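Local structure of microbial serine proteinases; subtilisin (Bacillus subtilis, 2GKO) at residues A12-S17 with S21-A26; W99-L104 with A116-H121; K261-S266 with V272-E277. The protein is a calcium-loaded, cold-adapted serine endopeptidase of the subtilase family that hydrolyses peptide bonds in proteins. All blocks are in the same frame, centred on the assembly; numbering follows the deposited sequence.

Along the chain the three contacts follow one another in series, none nested in or crossing another. Contact 1 closes a loop with three residues between its segments, folding the segment that leads to strand 29-34 back onto the end of helix 8-14. Contact 2 spans eleven residues and joins strand 97-102 of the central sheet to helix 112-129. Contact 3 closes a five-residue connection between helix 248-265 and helix 271-283. Contacts 1 and 3 touch although far apart in sequence: Lys261 NZ lies 2.8 Å from Ser23 O, probably as a hydrogen bond. Contact 2 lies across the chain's centre from contact 1, their centres about 27 Å apart.

Contact 1 (A12-S17 with S21-A26); sequences AIYNNS and STSGGA
Tyr14 and Thr22 meet at about a right angle, with the methyl of the threonine set over one face of the phenol. Thr22 CG2 sits 4.0 Å from the centroid of the Tyr14 ring and 27° off its normal, a CH-pi contact displaced toward the hydroxyl end, where CE2 is the nearest ring atom at 3.6 Å. Threonine suits the place because its two branches do different work. With OG1 tucked between N and C of its own backbone (chi1 53°), CG2 falls beside the N and reaches the ring, while OG1 bonds to Gly91 O. Beyond the ring, Tyr14 OH accepts a long but nearly straight bond from Ser23 N, 3.3 Å with an N-H...O angle of 175°. The hydroxyl also bonds to Val92 O, and the amine of Lys261 reaches it weakly while holding Ser23 O, so the phenolic oxygen is fixed within a polar cluster. A tyrosine offers both a broad apolar face and a distant oxygen able to give and accept. Just past it, Asn15 has positive phi and is the C-prime residue of a Schellman motif that ends the helix. Helix 8-14 rests on helix 248-265, where Ile13 packs against His254 and Leu258, and residues 21-26 run from this contact toward strand 29-34.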
loop_
_atom_site.group_PDB
_atom_site.type_symbol
_atom_site.label_atom_id
_atom_site.label_comp_id
_atom_site.label_asym_id
_atom_site.label_seq_id
_atom_site.Cartn_x
_atom_site.Cartn_y
_atom_site.Cartn_z
ATOM N N ALA A 12 3.904 -0.502 15.096
ATOM C CA ALA A 12 3.737 0.949 15.003
ATOM C C ALA A 12 2.367 1.377 14.527
ATOM O O ALA A 12 1.724 2.232 15.125
ATOM C CB ALA A 12 4.812 1.552 14.137
ATOM N N ILE A 13 1.877 0.784 13.444
ATOM C CA ILE A 13 0.579 1.171 12.952
ATOM C C ILE A 13 -0.566 0.682 13.887
ATOM O O ILE A 13 -1.611 1.312 13.928
ATOM C CB ILE A 13 0.384 0.767 11.439
ATOM C CG1 ILE A 13 -0.746 1.557 10.803
ATOM C CG2 ILE A 13 0.158 -0.716 11.251
ATOM C CD1 ILE A 13 -0.701 1.529 9.256
ATOM N N TYR A 14 -0.339 -0.401 14.623
ATOM C CA TYR A 14 -1.306 -0.903 15.612
ATOM C C TYR A 14 -1.187 -0.120 16.917
ATOM O O TYR A 14 -2.104 -0.167 17.755
ATOM C CB TYR A 14 -1.104 -2.406 15.893
ATOM C CG TYR A 14 -2.047 -3.232 15.066
ATOM C CD1 TYR A 14 -3.205 -3.765 15.614
ATOM C CD2 TYR A 14 -1.829 -3.400 13.704
ATOM C CE1 TYR A 14 -4.109 -4.486 14.826
ATOM C CE2 TYR A 14 -2.721 -4.105 12.915
ATOM C CZ TYR A 14 -3.858 -4.654 13.479
ATOM O OH TYR A 14 -4.736 -5.347 12.693
ATOM N N ASN A 15 -0.074 0.592 17.073
ATOM C CA ASN A 15 0.213 1.380 18.288
ATOM C C ASN A 15 0.186 0.494 19.533
ATOM O O ASN A 15 -0.509 0.775 20.504
ATOM C CB ASN A 15 -0.753 2.559 18.382
ATOM C CG ASN A 15 -0.230 3.710 19.269
ATOM O OD1 ASN A 15 -0.885 4.735 19.366
ATOM N ND2 ASN A 15 0.929 3.529 19.900
ATOM N N ASN A 16 0.965 -0.576 19.494
ATOM C CA ASN A 16 1.093 -1.496 20.615
ATOM C C ASN A 16 2.446 -2.184 20.578
ATOM O O ASN A 16 2.721 -2.984 19.682
ATOM C CB ASN A 16 -0.045 -2.524 20.568
ATOM C CG ASN A 16 -0.035 -3.477 21.743
ATOM O OD1 ASN A 16 0.934 -3.567 22.488
ATOM N ND2 ASN A 16 -1.131 -4.212 21.904
ATOM N N SER A 17 3.273 -1.907 21.582
ATOM C CA SER A 17 4.656 -2.377 21.607
ATOM C C SER A 17 4.775 -3.858 21.847
ATOM O O SER A 17 5.841 -4.429 21.623
ATOM C CB SER A 17 5.431 -1.648 22.714
ATOM O OG SER A 17 5.331 -0.250 22.535
ATOM N N SER A 21 -0.348 -10.470 17.583
ATOM C CA SER A 21 -1.109 -10.825 16.383
ATOM C C SER A 21 -2.011 -9.675 15.972
ATOM O O SER A 21 -2.262 -8.741 16.740
ATOM C CB SER A 21 -1.939 -12.101 16.605
ATOM O OG SER A 21 -3.007 -11.865 17.505
ATOM N N THR A 22 -2.505 -9.745 14.736
ATOM C CA THR A 22 -3.365 -8.711 14.200
ATOM C C THR A 22 -4.741 -9.287 13.898
ATOM O O THR A 22 -4.993 -10.485 14.089
ATOM C CB THR A 22 -2.746 -8.105 12.913
ATOM O OG1 THR A 22 -2.433 -9.168 12.003
ATOM C CG2 THR A 22 -1.394 -7.432 13.225
ATOM N N SER A 23 -5.621 -8.415 13.416
ATOM C CA SER A 23 -6.993 -8.779 13.121
ATOM C C SER A 23 -7.627 -7.839 12.112
ATOM O O SER A 23 -7.149 -6.718 11.880
ATOM C CB SER A 23 -7.832 -8.755 14.416
ATOM O OG SER A 23 -7.973 -7.429 14.903
ATOM N N GLY A 24 -8.731 -8.297 11.526
ATOM C CA GLY A 24 -9.604 -7.419 10.779
ATOM C C GLY A 24 -9.396 -7.454 9.268
ATOM O O GLY A 24 -8.475 -8.092 8.770
ATOM N N GLY A 25 -10.282 -6.774 8.561
ATOM C CA GLY A 25 -10.256 -6.710 7.109
ATOM C C GLY A 25 -11.227 -7.642 6.415
ATOM O O GLY A 25 -11.237 -7.710 5.190
ATOM N N ALA A 26 -12.045 -8.370 7.183
ATOM C CA ALA A 26 -12.929 -9.371 6.603
ATOM C C ALA A 26 -13.809 -8.789 5.510
ATOM O O ALA A 26 -14.419 -7.741 5.673
ATOM C CB ALA A 26 -13.786 -10.019 7.680
#

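Contact 2 (W99-L104 with A116-H121); sequences WAYKVL and AEAIRH
The imidazole of His121, which touches Tyr101 OH through CD2, has its ring nitrogen NE2 hydrogen-bonded to Lys52 NZ. Since a lysine amine is a donor, NE2 probably accepts, consistent with a neutral imidazole. The side chain leaves the helix with CG anti to the backbone N (chi1 -174°), which carries the ring out to the end of the tyrosine. There His121 CD2 lies 3.4 Å from Tyr101 OH. The two rings are tilted by 37°, with centroids 5.7 Å apart. Tyrosine suits this place because its long flat ring spans the gap between strand and helix, bringing its edge to the Ala118 carbonyl and its hydroxyl to the histidine. Ala118 O lies in the ring plane, 3.8 Å from Tyr101 CE2, where the slightly positive ring hydrogens would face the carbonyl oxygen. One turn before the histidine, Ala118 presents only a methyl, and even that is packed tightly. Its CB is 3.4 Å from Val103 CG1, tighter than usual for two carbons, and 4.2 Å from Tyr101 CD2. The small residue thus lets the helix come close to the strand, and the beta-branched valine fills the space beside it. Leu33 of the adjacent strand 29-34 touches both Tyr101 and Ala118 and continues this apolar layer. Strand 97-102, helix 112-129 and parallel strand 133-137 form a beta-alpha-beta crossover that passes over strand 29-34, right-handed as in the three-layer alpha/beta/alpha fold of subtilisins.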
loop_
_atom_site.group_PDB
_atom_site.type_symbol
_atom_site.label_atom_id
_atom_site.label_comp_id
_atom_site.label_asym_id
_atom_site.label_seq_id
_atom_site.Cartn_x
_atom_site.Cartn_y
_atom_site.Cartn_z
ATOM N N TRP A 99 -6.096 -10.290 -3.793
ATOM C CA TRP A 99 -6.154 -10.402 -5.252
ATOM C C TRP A 99 -4.761 -10.075 -5.750
ATOM O O TRP A 99 -4.343 -8.914 -5.739
ATOM C CB TRP A 99 -7.147 -9.419 -5.869
ATOM C CG TRP A 99 -8.557 -9.658 -5.522
ATOM C CD1 TRP A 99 -9.059 -10.571 -4.618
ATOM C CD2 TRP A 99 -9.683 -8.955 -6.035
ATOM N NE1 TRP A 99 -10.428 -10.484 -4.566
ATOM C CE2 TRP A 99 -10.841 -9.490 -5.416
ATOM C CE3 TRP A 99 -9.837 -7.920 -6.965
ATOM C CZ2 TRP A 99 -12.134 -9.021 -5.704
ATOM C CZ3 TRP A 99 -11.116 -7.459 -7.247
ATOM C CH2 TRP A 99 -12.241 -8.019 -6.635
ATOM N N ALA A 100 -4.028 -11.117 -6.116
ATOM C CA ALA A 100 -2.639 -11.008 -6.534
ATOM C C ALA A 100 -2.672 -10.814 -8.042
ATOM O O ALA A 100 -2.949 -11.764 -8.786
ATOM C CB ALA A 100 -1.850 -12.271 -6.142
ATOM N N TYR A 101 -2.438 -9.574 -8.484
ATOM C CA TYR A 101 -2.440 -9.220 -9.911
ATOM C C TYR A 101 -0.998 -8.920 -10.338
ATOM O O TYR A 101 -0.401 -7.925 -9.895
ATOM C CB TYR A 101 -3.322 -7.994 -10.146
ATOM C CG TYR A 101 -4.819 -8.230 -10.127
ATOM C CD1 TYR A 101 -5.384 -9.436 -9.684
ATOM C CD2 TYR A 101 -5.690 -7.211 -10.545
ATOM C CE1 TYR A 101 -6.791 -9.619 -9.650
ATOM C CE2 TYR A 101 -7.067 -7.384 -10.549
ATOM C CZ TYR A 101 -7.625 -8.588 -10.099
ATOM O OH TYR A 101 -8.993 -8.703 -10.093
ATOM N N LYS A 102 -0.420 -9.774 -11.188
ATOM C CA LYS A 102 0.959 -9.586 -11.636
ATOM C C LYS A 102 0.928 -8.587 -12.789
ATOM O O LYS A 102 0.331 -8.861 -13.820
ATOM C CB LYS A 102 1.618 -10.905 -12.030
ATOM C CG LYS A 102 3.073 -10.794 -12.422
ATOM C CD LYS A 102 3.679 -12.164 -12.631
ATOM C CE LYS A 102 5.143 -12.050 -12.961
ATOM N NZ LYS A 102 5.817 -13.386 -13.135
ATOM N N VAL A 103 1.538 -7.436 -12.575
ATOM C CA VAL A 103 1.649 -6.374 -13.587
ATOM C C VAL A 103 3.082 -5.996 -13.956
ATOM O O VAL A 103 3.293 -5.247 -14.922
ATOM C CB VAL A 103 0.886 -5.110 -13.135
ATOM C CG1 VAL A 103 -0.522 -5.471 -12.761
ATOM C CG2 VAL A 103 1.606 -4.357 -11.979
ATOM N N LEU A 104 4.059 -6.502 -13.201
ATOM C CA LEU A 104 5.479 -6.251 -13.431
ATOM C C LEU A 104 6.051 -7.594 -13.851
ATOM O O LEU A 104 6.072 -8.551 -13.081
ATOM C CB LEU A 104 6.120 -5.724 -12.164
ATOM C CG LEU A 104 5.509 -4.460 -11.560
ATOM C CD1 LEU A 104 6.265 -4.001 -10.314
ATOM C CD2 LEU A 104 5.500 -3.352 -12.574
ATOM N N ALA A 116 -2.306 -0.683 -16.384
ATOM C CA ALA A 116 -3.601 -0.061 -16.649
ATOM C C ALA A 116 -4.713 -1.109 -16.810
ATOM O O ALA A 116 -5.792 -0.925 -16.285
ATOM C CB ALA A 116 -3.506 0.844 -17.880
ATOM N N GLU A 117 -4.430 -2.204 -17.500
ATOM C CA GLU A 117 -5.404 -3.266 -17.685
ATOM C C GLU A 117 -5.799 -3.865 -16.339
ATOM O O GLU A 117 -6.965 -4.134 -16.073
ATOM C CB GLU A 117 -4.847 -4.336 -18.612
ATOM C CG GLU A 117 -5.816 -5.459 -18.939
ATOM C CD GLU A 117 -6.973 -5.035 -19.840
ATOM O OE1 GLU A 117 -7.023 -3.863 -20.292
ATOM O OE2 GLU A 117 -7.861 -5.885 -20.061
ATOM N N ALA A 118 -4.813 -4.048 -15.471
ATOM C CA ALA A 118 -5.087 -4.599 -14.144
ATOM C C ALA A 118 -5.897 -3.674 -13.255
ATOM O O ALA A 118 -6.782 -4.130 -12.523
ATOM C CB ALA A 118 -3.768 -4.959 -13.459
ATOM N N ILE A 119 -5.620 -2.372 -13.317
ATOM C CA ILE A 119 -6.379 -1.392 -12.560
ATOM C C ILE A 119 -7.827 -1.430 -13.032
ATOM O O ILE A 119 -8.742 -1.482 -12.239
ATOM C CB ILE A 119 -5.800 0.033 -12.727
ATOM C CG1 ILE A 119 -4.389 0.130 -12.122
ATOM C CG2 ILE A 119 -6.698 1.045 -12.035
ATOM C CD1 ILE A 119 -3.669 1.353 -12.577
ATOM N N ARG A 120 -8.026 -1.377 -14.350
ATOM C CA ARG A 120 -9.379 -1.436 -14.875
ATOM C C ARG A 120 -10.083 -2.726 -14.483
ATOM O O ARG A 120 -11.248 -2.689 -14.135
ATOM C CB ARG A 120 -9.390 -1.270 -16.391
ATOM C CG ARG A 120 -8.954 0.121 -16.855
ATOM C CD ARG A 120 -8.935 0.262 -18.349
ATOM N NE ARG A 120 -10.239 -0.102 -18.876
ATOM C CZ ARG A 120 -11.266 0.739 -19.028
ATOM N NH1 ARG A 120 -12.418 0.265 -19.495
ATOM N NH2 ARG A 120 -11.149 2.044 -18.724
ATOM N N HIS A 121 -9.382 -3.846 -14.562
ATOM C CA HIS A 121 -9.967 -5.135 -14.218
ATOM C C HIS A 121 -10.424 -5.183 -12.761
ATOM O O HIS A 121 -11.503 -5.684 -12.458
ATOM C CB HIS A 121 -9.017 -6.286 -14.537
ATOM C CG HIS A 121 -9.635 -7.635 -14.321
ATOM N ND1 HIS A 121 -10.746 -8.061 -15.024
ATOM C CD2 HIS A 121 -9.354 -8.616 -13.430
ATOM C CE1 HIS A 121 -11.090 -9.269 -14.604
ATOM N NE2 HIS A 121 -10.261 -9.627 -13.641
#

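Contact 3 (K261-S266 with V272-E277); sequences KIWAQS and VDVRGE
Val274 CG2 of helix 271-283 rests on Trp263 of helix 248-265 in a CH-pi interaction. The methyl stands over one face of the indole, 3.4 Å from the centroid of the five-membered ring and only 7° off its normal, and the two side chains cross almost perpendicularly. Valine fits because its short, branched side chain brings one methyl down onto the flat ring while CG1, anti to the backbone N, turns to Ile262 of the facing helix. Purely apolar packing follows: the branched Ile262 reaches two partners with CG2, 4.2 Å from Val274 CG1 and 3.8 Å from Glu277 CG. Only the aliphatic part of the glutamate takes part; its chain bends at chi2 (64°), and the carboxylate pairs with Arg281. No hydrogen bond joins the two segments, but tryptophan supplies an N-H as well as a broad face: Trp263 NE1 bonds to Ala269 O in the connection between the helices, which, with the packing on its face, limits the rotation of the indole. A leucine in place of Trp263 would probably leave Ala269 O without this donor and Val274 CG2 without its flat seat. The short segments run at 126° to each other, their axes 10.1 Å apart at closest approach. In the central sheet beneath, Leu161 of strand 161-165 touches both Trp263 and Val274, while Lys261 NZ bonds to Ser23 O in the segment before strand 29-34.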
loop_
_atom_site.group_PDB
_atom_site.type_symbol
_atom_site.label_atom_id
_atom_site.label_comp_id
_atom_site.label_asym_id
_atom_site.label_seq_id
_atom_site.Cartn_x
_atom_site.Cartn_y
_atom_site.Cartn_z
ATOM N N LYS A 261 -8.911 -2.803 6.960
ATOM C CA LYS A 261 -9.329 -2.982 8.347
ATOM C C LYS A 261 -10.442 -1.984 8.694
ATOM O O LYS A 261 -11.445 -2.347 9.355
ATOM C CB LYS A 261 -8.112 -2.781 9.261
ATOM C CG LYS A 261 -8.317 -3.155 10.708
ATOM C CD LYS A 261 -7.005 -3.111 11.478
ATOM C CE LYS A 261 -7.236 -3.196 12.992
ATOM N NZ LYS A 261 -7.756 -4.511 13.423
ATOM N N ILE A 262 -10.276 -0.733 8.263
ATOM C CA ILE A 262 -11.289 0.289 8.465
ATOM C C ILE A 262 -12.560 -0.065 7.691
ATOM O O ILE A 262 -13.666 -0.059 8.239
ATOM C CB ILE A 262 -10.745 1.675 8.025
ATOM C CG1 ILE A 262 -9.651 2.136 8.983
ATOM C CG2 ILE A 262 -11.848 2.725 7.952
ATOM C CD1 ILE A 262 -8.837 3.304 8.453
ATOM N N TRP A 263 -12.401 -0.416 6.414
ATOM C CA TRP A 263 -13.536 -0.645 5.532
ATOM C C TRP A 263 -14.406 -1.798 6.020
ATOM O O TRP A 263 -15.627 -1.737 5.898
ATOM C CB TRP A 263 -13.073 -0.903 4.084
ATOM C CG TRP A 263 -13.984 -0.357 3.029
ATOM C CD1 TRP A 263 -15.307 0.010 3.163
ATOM C CD2 TRP A 263 -13.638 -0.080 1.667
ATOM N NE1 TRP A 263 -15.778 0.510 1.980
ATOM C CE2 TRP A 263 -14.771 0.472 1.041
ATOM C CE3 TRP A 263 -12.464 -0.214 0.919
ATOM C CZ2 TRP A 263 -14.768 0.860 -0.298
ATOM C CZ3 TRP A 263 -12.459 0.174 -0.394
ATOM C CH2 TRP A 263 -13.600 0.693 -0.996
ATOM N N ALA A 264 -13.774 -2.832 6.571
ATOM C CA ALA A 264 -14.459 -4.050 6.994
ATOM C C ALA A 264 -15.431 -3.759 8.129
ATOM O O ALA A 264 -16.434 -4.457 8.296
ATOM C CB ALA A 264 -13.460 -5.083 7.415
ATOM N N GLN A 265 -15.150 -2.712 8.898
ATOM C CA GLN A 265 -16.041 -2.298 9.990
ATOM C C GLN A 265 -17.166 -1.355 9.533
ATOM O O GLN A 265 -18.135 -1.129 10.277
ATOM C CB GLN A 265 -15.211 -1.665 11.097
ATOM C CG GLN A 265 -14.247 -2.635 11.770
ATOM C CD GLN A 265 -14.878 -4.002 12.033
ATOM O OE1 GLN A 265 -15.874 -4.091 12.759
ATOM N NE2 GLN A 265 -14.325 -5.059 11.427
ATOM N N SER A 266 -17.043 -0.810 8.323
ATOM C CA SER A 266 -18.104 -0.042 7.670
ATOM C C SER A 266 -18.271 -0.453 6.216
ATOM O O SER A 266 -18.021 0.355 5.313
ATOM C CB SER A 266 -17.792 1.449 7.731
ATOM O OG SER A 266 -17.487 1.844 9.046
ATOM N N VAL A 272 -14.395 6.994 -1.014
ATOM C CA VAL A 272 -14.180 8.380 -0.588
ATOM C C VAL A 272 -14.307 8.504 0.938
ATOM O O VAL A 272 -13.501 9.188 1.584
ATOM C CB VAL A 272 -15.128 9.352 -1.362
ATOM C CG1 VAL A 272 -14.945 10.778 -0.889
ATOM C CG2 VAL A 272 -14.910 9.248 -2.885
ATOM N N ASP A 273 -15.304 7.827 1.523
ATOM C CA ASP A 273 -15.458 7.767 2.975
ATOM C C ASP A 273 -14.252 7.179 3.698
ATOM O O ASP A 273 -13.811 7.701 4.710
ATOM C CB ASP A 273 -16.656 6.905 3.373
ATOM C CG ASP A 273 -17.990 7.466 2.912
ATOM O OD1 ASP A 273 -18.155 8.713 2.763
ATOM O OD2 ASP A 273 -18.943 6.692 2.679
ATOM N N VAL A 274 -13.720 6.075 3.176
ATOM C CA VAL A 274 -12.617 5.386 3.819
ATOM C C VAL A 274 -11.350 6.218 3.686
ATOM O O VAL A 274 -10.585 6.313 4.629
ATOM C CB VAL A 274 -12.420 3.963 3.233
ATOM C CG1 VAL A 274 -11.159 3.302 3.800
ATOM C CG2 VAL A 274 -13.668 3.122 3.490
ATOM N N ARG A 275 -11.173 6.828 2.521
ATOM C CA ARG A 275 -10.062 7.737 2.272
ATOM C C ARG A 275 -10.103 8.907 3.254
ATOM O O ARG A 275 -9.082 9.322 3.771
ATOM C CB ARG A 275 -10.141 8.250 0.845
ATOM C CG ARG A 275 -8.975 9.123 0.449
ATOM C CD ARG A 275 -9.044 9.586 -0.953
ATOM N NE ARG A 275 -7.796 10.238 -1.359
ATOM C CZ ARG A 275 -7.561 10.715 -2.575
ATOM N NH1 ARG A 275 -8.449 10.593 -3.550
ATOM N NH2 ARG A 275 -6.374 11.250 -2.845
ATOM N N GLY A 276 -11.301 9.429 3.491
ATOM C CA GLY A 276 -11.492 10.508 4.437
ATOM C C GLY A 276 -11.171 10.094 5.855
ATOM O O GLY A 276 -10.616 10.884 6.619
ATOM N N GLU A 277 -11.501 8.853 6.217
ATOM C CA GLU A 277 -11.144 8.326 7.519
ATOM C C GLU A 277 -9.625 8.183 7.664
ATOM O O GLU A 277 -9.083 8.500 8.700
ATOM C CB GLU A 277 -11.863 6.993 7.807
ATOM C CG GLU A 277 -11.568 6.362 9.169
ATOM C CD GLU A 277 -12.042 7.204 10.346
ATOM O OE1 GLU A 277 -12.900 8.093 10.140
ATOM O OE2 GLU A 277 -11.559 6.934 11.466
#